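Local coordinates for protein adenosine deaminase 1 (Arthrobacter aurescens, PDB 3RYS) that probably catalyses the zinc-dependent hydrolytic deamination of adenine to hypoxanthine and ammonium, a step of purine salvage, at residues M70-R84 and R110-A124. Residues are numbered along the deposited sequence; the frame is centred on the assembly and turned at random.
Sequences MAVLQTEQDFTDMTR and RGVALETCVNGVANA
Thr80 OG1 donates to Gly120 O at 2.6 Å, in the carbonyl plane on a lone pair, tying helix 76-84 to helix 114-124. The two cross at -37° with axes 7.0 Å apart; Gly120 puts no side chain between them, its CA packing 3.4 Å from Glu76 O and 3.6 Å from Phe79 CB. Glu76 sits among Thr116, Asn119, Gly120 and Asn123, OE2 3.3 Å from Asn119 CB. Phe79 enters a hole formed by Thr116, Cys117, Gly120 and Val121, Cys117 CA making a CH-pi contact over its face. Thr83 OG1 packs on Val121 and donates to Phe79 O, which Thr83 N reaches from the opposite face. Ahead of helix 114-124, Arg110 bends at chi3 (45°): NH2 donates to Leu73 O at 2.6 Å, an acceptor in the guanidinium plane met from above its carbonyl plane, and weakly to Gln74 OE1. Met70 O, bonded by Leu73 N, lies over one guanidinium face, poorly angled to NH2. Asp78 N donates to Thr75 OG1 and Thr75 N to Asp78 OD2, a capping box; OD2 also accepts from Gln74 N, and OD1 salt-bridges Arg37. Mixed apolar and polar packing thus joins two helices flanking strand 95-102 in sequence in this TIM-barrel deaminase; Thr80-Gly120 links them directly, Arg110-Leu73 the segments leading in, consistent with a defined mutual placement.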
ATOM      1  N   MET A  70      -3.635 -10.777 -12.231  1.00 15.70           N
ATOM      2  CA  MET A  70      -4.427 -11.413 -11.186  1.00 16.31           C
ATOM      3  C   MET A  70      -5.104 -12.697 -11.661  1.00 15.45           C
ATOM      4  O   MET A  70      -5.651 -13.448 -10.853  1.00 14.82           O
ATOM      5  CB  MET A  70      -5.483 -10.448 -10.643  1.00 15.78           C
ATOM      6  CG  MET A  70      -4.916  -9.245  -9.924  1.00 14.39           C
ATOM      7  SD  MET A  70      -6.226  -8.260  -9.172  1.00 24.28           S
ATOM      8  CE  MET A  70      -5.317  -6.795  -8.708  1.00 17.00           C
ATOM      9  N   ALA A  71      -5.063 -12.945 -12.966  1.00 13.68           N
ATOM     10  CA  ALA A  71      -5.752 -14.090 -13.553  1.00 14.20           C
ATOM     11  C   ALA A  71      -5.228 -15.441 -13.058  1.00 15.80           C
ATOM     12  O   ALA A  71      -5.933 -16.447 -13.137  1.00 16.04           O
ATOM     13  CB  ALA A  71      -5.693 -14.023 -15.071  1.00 12.97           C
ATOM     14  N   VAL A  72      -3.997 -15.464 -12.554  1.00 13.87           N
ATOM     15  CA  VAL A  72      -3.402 -16.708 -12.067  1.00 15.29           C
ATOM     16  C   VAL A  72      -3.850 -17.049 -10.645  1.00 15.79           C
ATOM     17  O   VAL A  72      -3.617 -18.158 -10.163  1.00 15.49           O
ATOM     18  CB  VAL A  72      -1.859 -16.674 -12.122  1.00 14.87           C
ATOM     19  CG1 VAL A  72      -1.383 -16.431 -13.550  1.00 14.00           C
ATOM     20  CG2 VAL A  72      -1.313 -15.614 -11.176  1.00 13.44           C
ATOM     21  N   LEU A  73      -4.498 -16.096  -9.983  1.00 13.09           N
ATOM     22  CA  LEU A  73      -4.979 -16.297  -8.620  1.00 13.38           C
ATOM     23  C   LEU A  73      -6.347 -16.965  -8.594  1.00 15.18           C
ATOM     24  O   LEU A  73      -7.365 -16.286  -8.628  1.00 18.44           O
ATOM     25  CB  LEU A  73      -5.062 -14.958  -7.891  1.00 14.11           C
ATOM     26  CG  LEU A  73      -3.761 -14.181  -7.709  1.00 11.79           C
ATOM     27  CD1 LEU A  73      -4.033 -12.823  -7.073  1.00  7.55           C
ATOM     28  CD2 LEU A  73      -2.781 -14.997  -6.877  1.00 12.83           C
ATOM     29  N   GLN A  74      -6.371 -18.292  -8.510  1.00 16.79           N
ATOM     30  CA  GLN A  74      -7.628 -19.042  -8.582  1.00 17.26           C
ATOM     31  C   GLN A  74      -8.046 -19.659  -7.249  1.00 14.99           C
ATOM     32  O   GLN A  74      -9.223 -19.649  -6.886  1.00 16.02           O
ATOM     33  CB  GLN A  74      -7.528 -20.156  -9.633  1.00 19.83           C
ATOM     34  CG  GLN A  74      -7.333 -19.666 -11.055  1.00 21.22           C
ATOM     35  CD  GLN A  74      -8.476 -18.790 -11.524  1.00 23.71           C
ATOM     36  OE1 GLN A  74      -8.260 -17.710 -12.071  1.00 25.29           O
ATOM     37  NE2 GLN A  74      -9.705 -19.251 -11.305  1.00 23.47           N
ATOM     38  N   THR A  75      -7.076 -20.208  -6.532  1.00 15.14           N
ATOM     39  CA  THR A  75      -7.365 -20.999  -5.349  1.00 15.73           C
ATOM     40  C   THR A  75      -6.899 -20.308  -4.083  1.00 15.76           C
ATOM     41  O   THR A  75      -6.072 -19.395  -4.119  1.00 15.23           O
ATOM     42  CB  THR A  75      -6.675 -22.378  -5.417  1.00 16.84           C
ATOM     43  OG1 THR A  75      -5.265 -22.222  -5.203  1.00 15.61           O
ATOM     44  CG2 THR A  75      -6.912 -23.021  -6.775  1.00 16.08           C
ATOM     45  N   GLU A  76      -7.435 -20.771  -2.962  1.00 14.83           N
ATOM     46  CA  GLU A  76      -7.048 -20.277  -1.657  1.00 15.35           C
ATOM     47  C   GLU A  76      -5.534 -20.370  -1.508  1.00 15.45           C
ATOM     48  O   GLU A  76      -4.892 -19.454  -0.998  1.00 19.41           O
ATOM     49  CB  GLU A  76      -7.756 -21.096  -0.577  1.00 17.85           C
ATOM     50  CG  GLU A  76      -8.091 -20.327   0.682  1.00 23.61           C
ATOM     51  CD  GLU A  76      -9.270 -20.924   1.434  1.00 30.08           C
ATOM     52  OE1 GLU A  76     -10.371 -21.013   0.845  1.00 25.70           O
ATOM     53  OE2 GLU A  76      -9.097 -21.293   2.619  1.00 34.41           O
ATOM     54  N   GLN A  77      -4.964 -21.478  -1.973  1.00 15.96           N
ATOM     55  CA  GLN A  77      -3.526 -21.700  -1.896  1.00 15.56           C
ATOM     56  C   GLN A  77      -2.775 -20.602  -2.644  1.00 16.28           C
ATOM     57  O   GLN A  77      -1.733 -20.126  -2.191  1.00 15.56           O
ATOM     58  CB  GLN A  77      -3.169 -23.083  -2.455  1.00 16.94           C
ATOM     59  CG  GLN A  77      -1.725 -23.523  -2.212  1.00 18.62           C
ATOM     60  CD  GLN A  77      -1.335 -23.482  -0.739  1.00 30.81           C
ATOM     61  OE1 GLN A  77      -2.180 -23.631   0.147  1.00 29.70           O
ATOM     62  NE2 GLN A  77      -0.045 -23.279  -0.473  1.00 26.43           N
ATOM     63  N   ASP A  78      -3.314 -20.200  -3.790  1.00 17.02           N
ATOM     64  CA  ASP A  78      -2.719 -19.134  -4.592  1.00 16.50           C
ATOM     65  C   ASP A  78      -2.573 -17.831  -3.806  1.00 16.26           C
ATOM     66  O   ASP A  78      -1.522 -17.188  -3.840  1.00 14.00           O
ATOM     67  CB  ASP A  78      -3.545 -18.901  -5.857  1.00 16.70           C
ATOM     68  CG  ASP A  78      -3.522 -20.094  -6.793  1.00 17.14           C
ATOM     69  OD1 ASP A  78      -2.536 -20.861  -6.750  1.00 16.21           O
ATOM     70  OD2 ASP A  78      -4.484 -20.263  -7.573  1.00 14.50           O
ATOM     71  N   PHE A  79      -3.628 -17.448  -3.093  1.00 14.78           N
ATOM     72  CA  PHE A  79      -3.607 -16.222  -2.305  1.00 14.85           C
ATOM     73  C   PHE A  79      -2.651 -16.328  -1.121  1.00 15.62           C
ATOM     74  O   PHE A  79      -1.898 -15.397  -0.836  1.00 13.96           O
ATOM     75  CB  PHE A  79      -5.021 -15.850  -1.847  1.00 14.18           C
ATOM     76  CG  PHE A  79      -5.903 -15.364  -2.962  1.00 15.02           C
ATOM     77  CD1 PHE A  79      -5.857 -14.037  -3.376  1.00 13.92           C
ATOM     78  CD2 PHE A  79      -6.768 -16.231  -3.608  1.00 13.58           C
ATOM     79  CE1 PHE A  79      -6.664 -13.585  -4.412  1.00 11.12           C
ATOM     80  CE2 PHE A  79      -7.577 -15.786  -4.645  1.00 13.43           C
ATOM     81  CZ  PHE A  79      -7.525 -14.459  -5.046  1.00 11.79           C
ATOM     82  N   THR A  80      -2.680 -17.472  -0.444  1.00 14.92           N
ATOM     83  CA  THR A  80      -1.776 -17.736   0.668  1.00 15.06           C
ATOM     84  C   THR A  80      -0.318 -17.633   0.233  1.00 16.31           C
ATOM     85  O   THR A  80       0.470 -16.911   0.840  1.00 16.65           O
ATOM     86  CB  THR A  80      -2.013 -19.138   1.252  1.00 16.87           C
ATOM     87  OG1 THR A  80      -3.280 -19.169   1.920  1.00 19.25           O
ATOM     88  CG2 THR A  80      -0.914 -19.500   2.233  1.00 15.07           C
ATOM     89  N   ASP A  81       0.029 -18.368  -0.820  1.00 15.70           N
ATOM     90  CA  ASP A  81       1.371 -18.329  -1.384  1.00 15.82           C
ATOM     91  C   ASP A  81       1.832 -16.902  -1.671  1.00 15.20           C
ATOM     92  O   ASP A  81       2.951 -16.528  -1.329  1.00 15.98           O
ATOM     93  CB  ASP A  81       1.437 -19.164  -2.664  1.00 17.95           C
ATOM     94  CG  ASP A  81       1.471 -20.655  -2.387  1.00 17.78           C
ATOM     95  OD1 ASP A  81       1.651 -21.038  -1.213  1.00 18.60           O
ATOM     96  OD2 ASP A  81       1.329 -21.443  -3.345  1.00 15.95           O
ATOM     97  N   MET A  82       0.968 -16.108  -2.296  1.00 13.85           N
ATOM     98  CA  MET A  82       1.329 -14.744  -2.672  1.00 14.45           C
ATOM     99  C   MET A  82       1.602 -13.888  -1.450  1.00 15.30           C
ATOM    100  O   MET A  82       2.544 -13.089  -1.433  1.00 13.62           O
ATOM    101  CB  MET A  82       0.222 -14.100  -3.505  1.00 14.88           C
ATOM    102  CG  MET A  82       0.323 -12.588  -3.597  1.00 11.66           C
ATOM    103  SD  MET A  82      -1.060 -11.872  -4.507  1.00 12.90           S
ATOM    104  CE  MET A  82      -2.424 -12.303  -3.435  1.00 13.24           C
ATOM    105  N   THR A  83       0.768 -14.065  -0.429  1.00 15.43           N
ATOM    106  CA  THR A  83       0.857 -13.277   0.789  1.00 12.91           C
ATOM    107  C   THR A  83       2.126 -13.629   1.559  1.00 15.58           C
ATOM    108  O   THR A  83       2.807 -12.750   2.088  1.00 16.44           O
ATOM    109  CB  THR A  83      -0.372 -13.500   1.685  1.00 14.44           C
ATOM    110  OG1 THR A  83      -1.569 -13.342   0.913  1.00 13.02           O
ATOM    111  CG2 THR A  83      -0.378 -12.511   2.846  1.00 15.86           C
ATOM    112  N   ARG A  84       2.446 -14.917   1.606  1.00 12.86           N
ATOM    113  CA  ARG A  84       3.619 -15.382   2.330  1.00 13.69           C
ATOM    114  C   ARG A  84       4.909 -14.954   1.654  1.00 14.19           C
ATOM    115  O   ARG A  84       5.913 -14.708   2.319  1.00 17.66           O
ATOM    116  CB  ARG A  84       3.582 -16.905   2.507  1.00 17.61           C
ATOM    117  CG  ARG A  84       2.768 -17.335   3.714  1.00 25.11           C
ATOM    118  CD  ARG A  84       2.469 -18.828   3.755  1.00 24.91           C
ATOM    119  NE  ARG A  84       1.724 -19.149   4.970  1.00 33.09           N
ATOM    120  CZ  ARG A  84       0.991 -20.245   5.144  1.00 33.74           C
ATOM    121  NH1 ARG A  84       0.897 -21.147   4.176  1.00 26.67           N
ATOM    122  NH2 ARG A  84       0.351 -20.435   6.293  1.00 33.51           N
ATOM    123  N   ARG A 110     -13.851 -11.934 -11.451  1.00 18.13           N
ATOM    124  CA  ARG A 110     -13.274 -12.970 -12.292  1.00 18.59           C
ATOM    125  C   ARG A 110     -13.919 -14.302 -11.970  1.00 19.88           C
ATOM    126  O   ARG A 110     -13.527 -15.336 -12.507  1.00 22.65           O
ATOM    127  CB  ARG A 110     -11.764 -13.055 -12.085  1.00 18.86           C
ATOM    128  CG  ARG A 110     -10.998 -11.901 -12.687  1.00 16.90           C
ATOM    129  CD  ARG A 110      -9.660 -11.722 -11.999  1.00 15.49           C
ATOM    130  NE  ARG A 110      -8.996 -13.000 -11.809  1.00 20.54           N
ATOM    131  CZ  ARG A 110      -8.695 -13.524 -10.628  1.00 19.15           C
ATOM    132  NH1 ARG A 110      -8.978 -12.871  -9.511  1.00 17.36           N
ATOM    133  NH2 ARG A 110      -8.088 -14.699 -10.569  1.00 18.33           N
ATOM    134  N   GLY A 111     -14.910 -14.270 -11.084  1.00 18.12           N
ATOM    135  CA  GLY A 111     -15.622 -15.470 -10.697  1.00 16.11           C
ATOM    136  C   GLY A 111     -15.033 -16.167  -9.484  1.00 16.00           C
ATOM    137  O   GLY A 111     -15.508 -17.230  -9.088  1.00 15.90           O
ATOM    138  N   VAL A 112     -13.994 -15.579  -8.894  1.00 15.59           N
ATOM    139  CA  VAL A 112     -13.396 -16.129  -7.677  1.00 17.02           C
ATOM    140  C   VAL A 112     -14.162 -15.623  -6.456  1.00 17.12           C
ATOM    141  O   VAL A 112     -14.339 -14.417  -6.288  1.00 17.84           O
ATOM    142  CB  VAL A 112     -11.899 -15.751  -7.535  1.00 16.19           C
ATOM    143  CG1 VAL A 112     -11.322 -16.354  -6.268  1.00 15.63           C
ATOM    144  CG2 VAL A 112     -11.099 -16.208  -8.756  1.00 15.26           C
ATOM    145  N   ALA A 113     -14.613 -16.543  -5.608  1.00 15.94           N
ATOM    146  CA  ALA A 113     -15.448 -16.184  -4.462  1.00 16.77           C
ATOM    147  C   ALA A 113     -14.716 -15.330  -3.423  1.00 15.89           C
ATOM    148  O   ALA A 113     -13.498 -15.404  -3.298  1.00 18.00           O
ATOM    149  CB  ALA A 113     -16.014 -17.437  -3.814  1.00 13.51           C
ATOM    150  N   LEU A 114     -15.467 -14.517  -2.686  1.00 16.28           N
ATOM    151  CA  LEU A 114     -14.913 -13.742  -1.581  1.00 15.53           C
ATOM    152  C   LEU A 114     -14.275 -14.680  -0.581  1.00 15.28           C
ATOM    153  O   LEU A 114     -13.201 -14.406  -0.049  1.00 14.89           O
ATOM    154  CB  LEU A 114     -16.011 -12.949  -0.878  1.00 15.99           C
ATOM    155  CG  LEU A 114     -16.341 -11.565  -1.416  1.00 16.82           C
ATOM    156  CD1 LEU A 114     -17.626 -11.036  -0.789  1.00 18.22           C
ATOM    157  CD2 LEU A 114     -15.178 -10.630  -1.153  1.00 13.32           C
ATOM    158  N   GLU A 115     -14.959 -15.787  -0.326  1.00 17.54           N
ATOM    159  CA  GLU A 115     -14.463 -16.815   0.573  1.00 18.89           C
ATOM    160  C   GLU A 115     -13.034 -17.193   0.191  1.00 19.08           C
ATOM    161  O   GLU A 115     -12.165 -17.297   1.050  1.00 20.67           O
ATOM    162  CB  GLU A 115     -15.372 -18.043   0.505  1.00 17.29           C
ATOM    163  CG  GLU A 115     -14.975 -19.191   1.422  1.00 30.00           C
ATOM    164  CD  GLU A 115     -15.603 -19.092   2.803  1.00 39.40           C
ATOM    165  OE1 GLU A 115     -16.527 -18.263   2.980  1.00 36.44           O
ATOM    166  OE2 GLU A 115     -15.173 -19.845   3.707  1.00 34.89           O
ATOM    167  N   THR A 116     -12.796 -17.378  -1.106  1.00 17.07           N
ATOM    168  CA  THR A 116     -11.494 -17.821  -1.602  1.00 18.16           C
ATOM    169  C   THR A 116     -10.378 -16.797  -1.407  1.00 17.50           C
ATOM    170  O   THR A 116      -9.321 -17.127  -0.868  1.00 19.01           O
ATOM    171  CB  THR A 116     -11.552 -18.205  -3.097  1.00 16.07           C
ATOM    172  OG1 THR A 116     -12.512 -19.248  -3.286  1.00 18.33           O
ATOM    173  CG2 THR A 116     -10.192 -18.685  -3.577  1.00 10.51           C
ATOM    174  N   CYS A 117     -10.598 -15.564  -1.851  1.00 13.98           N
ATOM    175  CA  CYS A 117      -9.551 -14.551  -1.748  1.00 15.72           C
ATOM    176  C   CYS A 117      -9.306 -14.104  -0.305  1.00 18.10           C
ATOM    177  O   CYS A 117      -8.158 -13.958   0.111  1.00 19.88           O
ATOM    178  CB  CYS A 117      -9.795 -13.359  -2.692  1.00 16.63           C
ATOM    179  SG  CYS A 117     -11.378 -12.479  -2.536  1.00 18.31           S
ATOM    180  N   VAL A 118     -10.375 -13.911   0.463  1.00 17.35           N
ATOM    181  CA  VAL A 118     -10.232 -13.530   1.870  1.00 20.50           C
ATOM    182  C   VAL A 118      -9.538 -14.615   2.700  1.00 20.46           C
ATOM    183  O   VAL A 118      -8.576 -14.337   3.417  1.00 19.27           O
ATOM    184  CB  VAL A 118     -11.584 -13.197   2.523  1.00 19.61           C
ATOM    185  CG1 VAL A 118     -11.382 -12.827   3.987  1.00 16.56           C
ATOM    186  CG2 VAL A 118     -12.271 -12.068   1.772  1.00 18.78           C
ATOM    187  N   ASN A 119     -10.029 -15.847   2.607  1.00 17.33           N
ATOM    188  CA  ASN A 119      -9.417 -16.957   3.333  1.00 22.06           C
ATOM    189  C   ASN A 119      -7.949 -17.164   2.964  1.00 23.56           C
ATOM    190  O   ASN A 119      -7.113 -17.411   3.834  1.00 18.69           O
ATOM    191  CB  ASN A 119     -10.196 -18.256   3.109  1.00 21.06           C
ATOM    192  CG  ASN A 119     -11.549 -18.257   3.800  1.00 27.33           C
ATOM    193  OD1 ASN A 119     -11.874 -17.346   4.567  1.00 22.09           O
ATOM    194  ND2 ASN A 119     -12.347 -19.287   3.531  1.00 29.33           N
ATOM    195  N   GLY A 120      -7.643 -17.066   1.672  1.00 23.18           N
ATOM    196  CA  GLY A 120      -6.286 -17.265   1.196  1.00 18.75           C
ATOM    197  C   GLY A 120      -5.298 -16.332   1.867  1.00 17.50           C
ATOM    198  O   GLY A 120      -4.258 -16.762   2.361  1.00 16.09           O
ATOM    199  N   VAL A 121      -5.631 -15.047   1.888  1.00 19.17           N
ATOM    200  CA  VAL A 121      -4.771 -14.040   2.496  1.00 15.95           C
ATOM    201  C   VAL A 121      -4.746 -14.178   4.014  1.00 17.04           C
ATOM    202  O   VAL A 121      -3.682 -14.301   4.614  1.00 17.66           O
ATOM    203  CB  VAL A 121      -5.226 -12.616   2.123  1.00 14.05           C
ATOM    204  CG1 VAL A 121      -4.367 -11.580   2.832  1.00 14.97           C
ATOM    205  CG2 VAL A 121      -5.177 -12.417   0.616  1.00 12.67           C
ATOM    206  N   ALA A 122      -5.929 -14.161   4.625  1.00 18.66           N
ATOM    207  CA  ALA A 122      -6.057 -14.221   6.077  1.00 16.03           C
ATOM    208  C   ALA A 122      -5.252 -15.368   6.676  1.00 18.30           C
ATOM    209  O   ALA A 122      -4.566 -15.197   7.685  1.00 19.47           O
ATOM    210  CB  ALA A 122      -7.522 -14.340   6.474  1.00 14.36           C
ATOM    211  N   ASN A 123      -5.350 -16.538   6.055  1.00 18.19           N
ATOM    212  CA  ASN A 123      -4.634 -17.714   6.529  1.00 19.75           C
ATOM    213  C   ASN A 123      -3.132 -17.475   6.572  1.00 20.48           C
ATOM    214  O   ASN A 123      -2.440 -17.971   7.463  1.00 23.13           O
ATOM    215  CB  ASN A 123      -4.965 -18.939   5.671  1.00 23.22           C
ATOM    216  CG  ASN A 123      -6.406 -19.409   5.852  1.00 29.63           C
ATOM    217  OD1 ASN A 123      -7.059 -19.083   6.846  1.00 28.03           O
ATOM    218  ND2 ASN A 123      -6.908 -20.180   4.887  1.00 28.96           N
ATOM    219  N   ALA A 124      -2.632 -16.707   5.611  1.00 16.95           N
ATOM    220  CA  ALA A 124      -1.228 -16.323   5.610  1.00 17.37           C
ATOM    221  C   ALA A 124      -0.946 -15.291   6.698  1.00 16.02           C
ATOM    222  O   ALA A 124       0.120 -15.304   7.309  1.00 20.07           O
ATOM    223  CB  ALA A 124      -0.817 -15.794   4.251  1.00 14.16           C
TER